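Local coordinates for protein VIRB8 (Agrobacterium tumefaciens, PDB 2CC3) that is a homodimeric type IV secretion component, represented by its periplasmic domain, suggested to help direct T-DNA transfer to plant cells, at residues 11-19 and 84-92. Residues are numbered along the deposited sequence; the frame is centred on the assembly and turned at random.
Sequences VNASLWEYV and GVQQIRYKR
Ile-88 points from strand 85-92 toward helix 11-19 and splits its two branches between helical side chains. With CG1 set anti to the carbonyl carbon (chi1 -61°), CD1 of Ile-88 meets CG2 of Val-19 at a tight 3.5 Å and also touches CB of Leu-15. On the other branch, CG2 of Ile-88 lies at the edge of the indole, 3.7 Å from CE3 of Trp-16. CB of Tyr-90 continues along that edge, 3.7 Å from CZ3 of Trp-16, while the Tyr-90 ring receives CG1 of Val-19 over one face in a CH-pi contact, 4.0 Å from the centroid. Gln-86 extends its chain toward the helix, and its NE2 donates to OD1 of Asn-12 with the two amide planes turned 53° apart; at 2.5 Å this bond is very short, and its exact length is doubtful. Asp-80 accepts a second bond from NE2. A water donates to both OE1 of Gln-86 (2.9 Å) and the carbonyl O of Asn-12. Helix 6-23 thus packs against the antiparallel sheet of this NTF2-like domain, and His-75 meets the Trp-16 ring edge-to-face. The interface is therefore largely apolar, with polar amide contacts at the Asn-12/Gln-86 end, where protein and water partners satisfy the buried Gln-86 carboxamide.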
loop_
_atom_site.group_PDB
_atom_site.type_symbol
_atom_site.label_atom_id
_atom_site.label_comp_id
_atom_site.label_asym_id
_atom_site.label_seq_id
_atom_site.Cartn_x
_atom_site.Cartn_y
_atom_site.Cartn_z
ATOM N N VAL A 11 12.491 -4.697 -5.933
ATOM C CA VAL A 11 12.150 -4.074 -7.228
ATOM C C VAL A 11 10.733 -4.391 -7.659
ATOM O O VAL A 11 9.923 -3.469 -7.896
ATOM C CB VAL A 11 13.110 -4.499 -8.347
ATOM C CG1 VAL A 11 12.649 -3.940 -9.683
ATOM C CG2 VAL A 11 14.543 -3.967 -8.067
ATOM N N ASN A 12 10.427 -5.696 -7.730
ATOM C CA ASN A 12 9.177 -6.185 -8.316
ATOM C C ASN A 12 7.975 -5.731 -7.537
ATOM O O ASN A 12 6.930 -5.365 -8.111
ATOM C CB ASN A 12 9.160 -7.720 -8.428
ATOM C CG ASN A 12 10.203 -8.264 -9.390
ATOM O OD1 ASN A 12 10.767 -7.553 -10.213
ATOM N ND2 ASN A 12 10.474 -9.540 -9.264
ATOM N N ALA A 13 8.131 -5.774 -6.213
ATOM C CA ALA A 13 7.158 -5.273 -5.283
ATOM C C ALA A 13 6.939 -3.763 -5.414
ATOM O O ALA A 13 5.791 -3.305 -5.400
ATOM C CB ALA A 13 7.533 -5.682 -3.824
ATOM N N SER A 14 8.001 -2.975 -5.513
ATOM C CA SER A 14 7.810 -1.483 -5.534
ATOM C C SER A 14 7.194 -1.032 -6.889
ATOM O O SER A 14 6.372 -0.113 -6.939
ATOM C CB SER A 14 9.106 -0.685 -5.264
ATOM O OG SER A 14 9.879 -1.125 -4.147
ATOM N N LEU A 15 7.604 -1.699 -7.967
ATOM C CA LEU A 15 7.143 -1.363 -9.318
ATOM C C LEU A 15 5.703 -1.740 -9.521
ATOM O O LEU A 15 4.939 -0.982 -10.137
ATOM C CB LEU A 15 8.054 -1.986 -10.384
ATOM C CG LEU A 15 9.470 -1.399 -10.486
ATOM C CD1 LEU A 15 10.382 -2.311 -11.298
ATOM C CD2 LEU A 15 9.461 -0.002 -11.077
ATOM N N TRP A 16 5.308 -2.867 -8.921
ATOM C CA TRP A 16 3.902 -3.305 -8.919
ATOM C C TRP A 16 3.031 -2.432 -8.087
ATOM O O TRP A 16 1.894 -2.101 -8.456
ATOM C CB TRP A 16 3.756 -4.755 -8.453
ATOM C CG TRP A 16 2.324 -5.067 -8.228
ATOM C CD1 TRP A 16 1.732 -5.363 -7.027
ATOM C CD2 TRP A 16 1.278 -5.047 -9.192
ATOM N NE1 TRP A 16 0.389 -5.539 -7.190
ATOM C CE2 TRP A 16 0.077 -5.353 -8.512
ATOM C CE3 TRP A 16 1.228 -4.799 -10.574
ATOM C CZ2 TRP A 16 -1.162 -5.426 -9.167
ATOM C CZ3 TRP A 16 -0.003 -4.863 -11.218
ATOM C CH2 TRP A 16 -1.171 -5.166 -10.517
ATOM N N GLU A 17 3.528 -2.072 -6.912
ATOM C CA GLU A 17 2.817 -1.093 -6.086
ATOM C C GLU A 17 2.660 0.232 -6.863
ATOM O O GLU A 17 1.590 0.851 -6.852
ATOM C CB GLU A 17 3.548 -0.896 -4.768
ATOM C CG GLU A 17 2.907 0.115 -3.855
ATOM C CD GLU A 17 3.851 0.586 -2.774
ATOM O OE1 GLU A 17 5.003 0.052 -2.663
ATOM O OE2 GLU A 17 3.442 1.512 -2.046
ATOM N N TYR A 18 3.714 0.642 -7.564
ATOM C CA TYR A 18 3.626 1.797 -8.475
ATOM C C TYR A 18 2.496 1.631 -9.456
ATOM O O TYR A 18 1.552 2.456 -9.518
ATOM C CB TYR A 18 4.940 2.069 -9.223
ATOM C CG TYR A 18 4.914 3.374 -10.029
ATOM C CD1 TYR A 18 5.243 4.593 -9.425
ATOM C CD2 TYR A 18 4.566 3.375 -11.394
ATOM C CE1 TYR A 18 5.224 5.788 -10.154
ATOM C CE2 TYR A 18 4.526 4.537 -12.128
ATOM C CZ TYR A 18 4.855 5.750 -11.513
ATOM O OH TYR A 18 4.812 6.920 -12.234
ATOM N N VAL A 19 2.557 0.558 -10.229
ATOM C CA VAL A 19 1.464 0.277 -11.170
ATOM C C VAL A 19 0.112 0.291 -10.479
ATOM O O VAL A 19 -0.815 1.006 -10.899
ATOM C CB VAL A 19 1.657 -1.099 -11.864
ATOM C CG1 VAL A 19 0.481 -1.419 -12.806
ATOM C CG2 VAL A 19 2.945 -1.106 -12.598
ATOM N N GLY A 84 16.936 -2.042 -15.566
ATOM C CA GLY A 84 16.193 -0.800 -15.396
ATOM C C GLY A 84 14.891 -0.644 -16.176
ATOM O O GLY A 84 14.320 0.450 -16.184
ATOM N N VAL A 85 14.439 -1.721 -16.831
ATOM C CA VAL A 85 13.171 -1.783 -17.598
ATOM C C VAL A 85 12.409 -3.080 -17.228
ATOM O O VAL A 85 12.969 -4.177 -17.211
ATOM C CB VAL A 85 13.377 -1.652 -19.171
ATOM C CG1 VAL A 85 12.050 -1.395 -19.910
ATOM C CG2 VAL A 85 14.301 -0.476 -19.496
ATOM N N GLN A 86 11.148 -2.928 -16.857
ATOM C CA GLN A 86 10.337 -4.052 -16.527
ATOM C C GLN A 86 9.015 -3.830 -17.255
ATOM O O GLN A 86 8.555 -2.672 -17.378
ATOM C CB GLN A 86 10.143 -4.178 -15.003
ATOM C CG GLN A 86 9.824 -5.614 -14.547
ATOM C CD GLN A 86 9.780 -5.802 -13.007
ATOM O OE1 GLN A 86 8.807 -5.402 -12.345
ATOM N NE2 GLN A 86 10.817 -6.455 -12.451
ATOM N N GLN A 87 8.449 -4.916 -17.791
ATOM C CA GLN A 87 7.088 -4.864 -18.275
ATOM C C GLN A 87 6.205 -5.622 -17.312
ATOM O O GLN A 87 6.575 -6.696 -16.823
ATOM C CB GLN A 87 6.969 -5.420 -19.706
ATOM C CG GLN A 87 7.496 -4.455 -20.736
ATOM C CD GLN A 87 7.296 -4.910 -22.161
ATOM O OE1 GLN A 87 7.964 -5.829 -22.639
ATOM N NE2 GLN A 87 6.396 -4.248 -22.860
ATOM N N ILE A 88 5.035 -5.048 -17.046
ATOM C CA ILE A 88 4.073 -5.601 -16.096
ATOM C C ILE A 88 2.709 -5.744 -16.725
ATOM O O ILE A 88 2.071 -4.733 -17.060
ATOM C CB ILE A 88 3.949 -4.701 -14.840
ATOM C CG1 ILE A 88 5.293 -4.600 -14.128
ATOM C CG2 ILE A 88 2.866 -5.241 -13.906
ATOM C CD1 ILE A 88 5.299 -3.655 -12.983
ATOM N N ARG A 89 2.254 -6.992 -16.857
ATOM C CA ARG A 89 0.938 -7.290 -17.379
ATOM C C ARG A 89 -0.047 -7.318 -16.214
ATOM O O ARG A 89 0.255 -7.916 -15.187
ATOM C CB ARG A 89 0.944 -8.647 -18.081
ATOM C CG ARG A 89 -0.195 -8.844 -19.064
ATOM C CD ARG A 89 0.266 -8.795 -20.528
ATOM N NE ARG A 89 -0.836 -8.462 -21.445
ATOM C CZ ARG A 89 -1.799 -9.296 -21.821
ATOM N NH1 ARG A 89 -1.870 -10.535 -21.367
ATOM N NH2 ARG A 89 -2.732 -8.878 -22.644
ATOM N N TYR A 90 -1.209 -6.671 -16.367
ATOM C CA TYR A 90 -2.190 -6.618 -15.303
ATOM C C TYR A 90 -3.555 -6.540 -15.903
ATOM O O TYR A 90 -3.706 -6.067 -17.009
ATOM C CB TYR A 90 -1.950 -5.417 -14.333
ATOM C CG TYR A 90 -2.000 -4.048 -14.975
ATOM C CD1 TYR A 90 -3.148 -3.287 -14.941
ATOM C CD2 TYR A 90 -0.883 -3.527 -15.627
ATOM C CE1 TYR A 90 -3.203 -2.052 -15.548
ATOM C CE2 TYR A 90 -0.919 -2.304 -16.223
ATOM C CZ TYR A 90 -2.085 -1.564 -16.198
ATOM O OH TYR A 90 -2.110 -0.319 -16.803
ATOM N N LYS A 91 -4.536 -7.025 -15.159
ATOM C CA LYS A 91 -5.939 -6.917 -15.497
ATOM C C LYS A 91 -6.539 -5.758 -14.756
ATOM O O LYS A 91 -6.298 -5.588 -13.547
ATOM C CB LYS A 91 -6.658 -8.203 -15.079
ATOM C CG LYS A 91 -8.170 -8.200 -15.315
ATOM C CD LYS A 91 -8.701 -9.624 -15.170
ATOM C CE LYS A 91 -10.229 -9.682 -14.997
ATOM N NZ LYS A 91 -10.671 -10.038 -13.607
ATOM N N ARG A 92 -7.354 -4.978 -15.470
ATOM C CA ARG A 92 -7.967 -3.782 -14.917
ATOM C C ARG A 92 -9.491 -3.882 -14.980
ATOM O O ARG A 92 -10.060 -4.104 -16.038
ATOM C CB ARG A 92 -7.475 -2.557 -15.671
ATOM C CG ARG A 92 -7.403 -1.274 -14.854
ATOM C CD ARG A 92 -8.449 -0.322 -15.338
ATOM N NE ARG A 92 -7.897 0.978 -15.680
ATOM C CZ ARG A 92 -8.285 1.722 -16.717
ATOM N NH1 ARG A 92 -9.222 1.290 -17.565
ATOM N NH2 ARG A 92 -7.715 2.905 -16.918
HETATM O O HOH W 1 6.706 -6.291 -10.621
#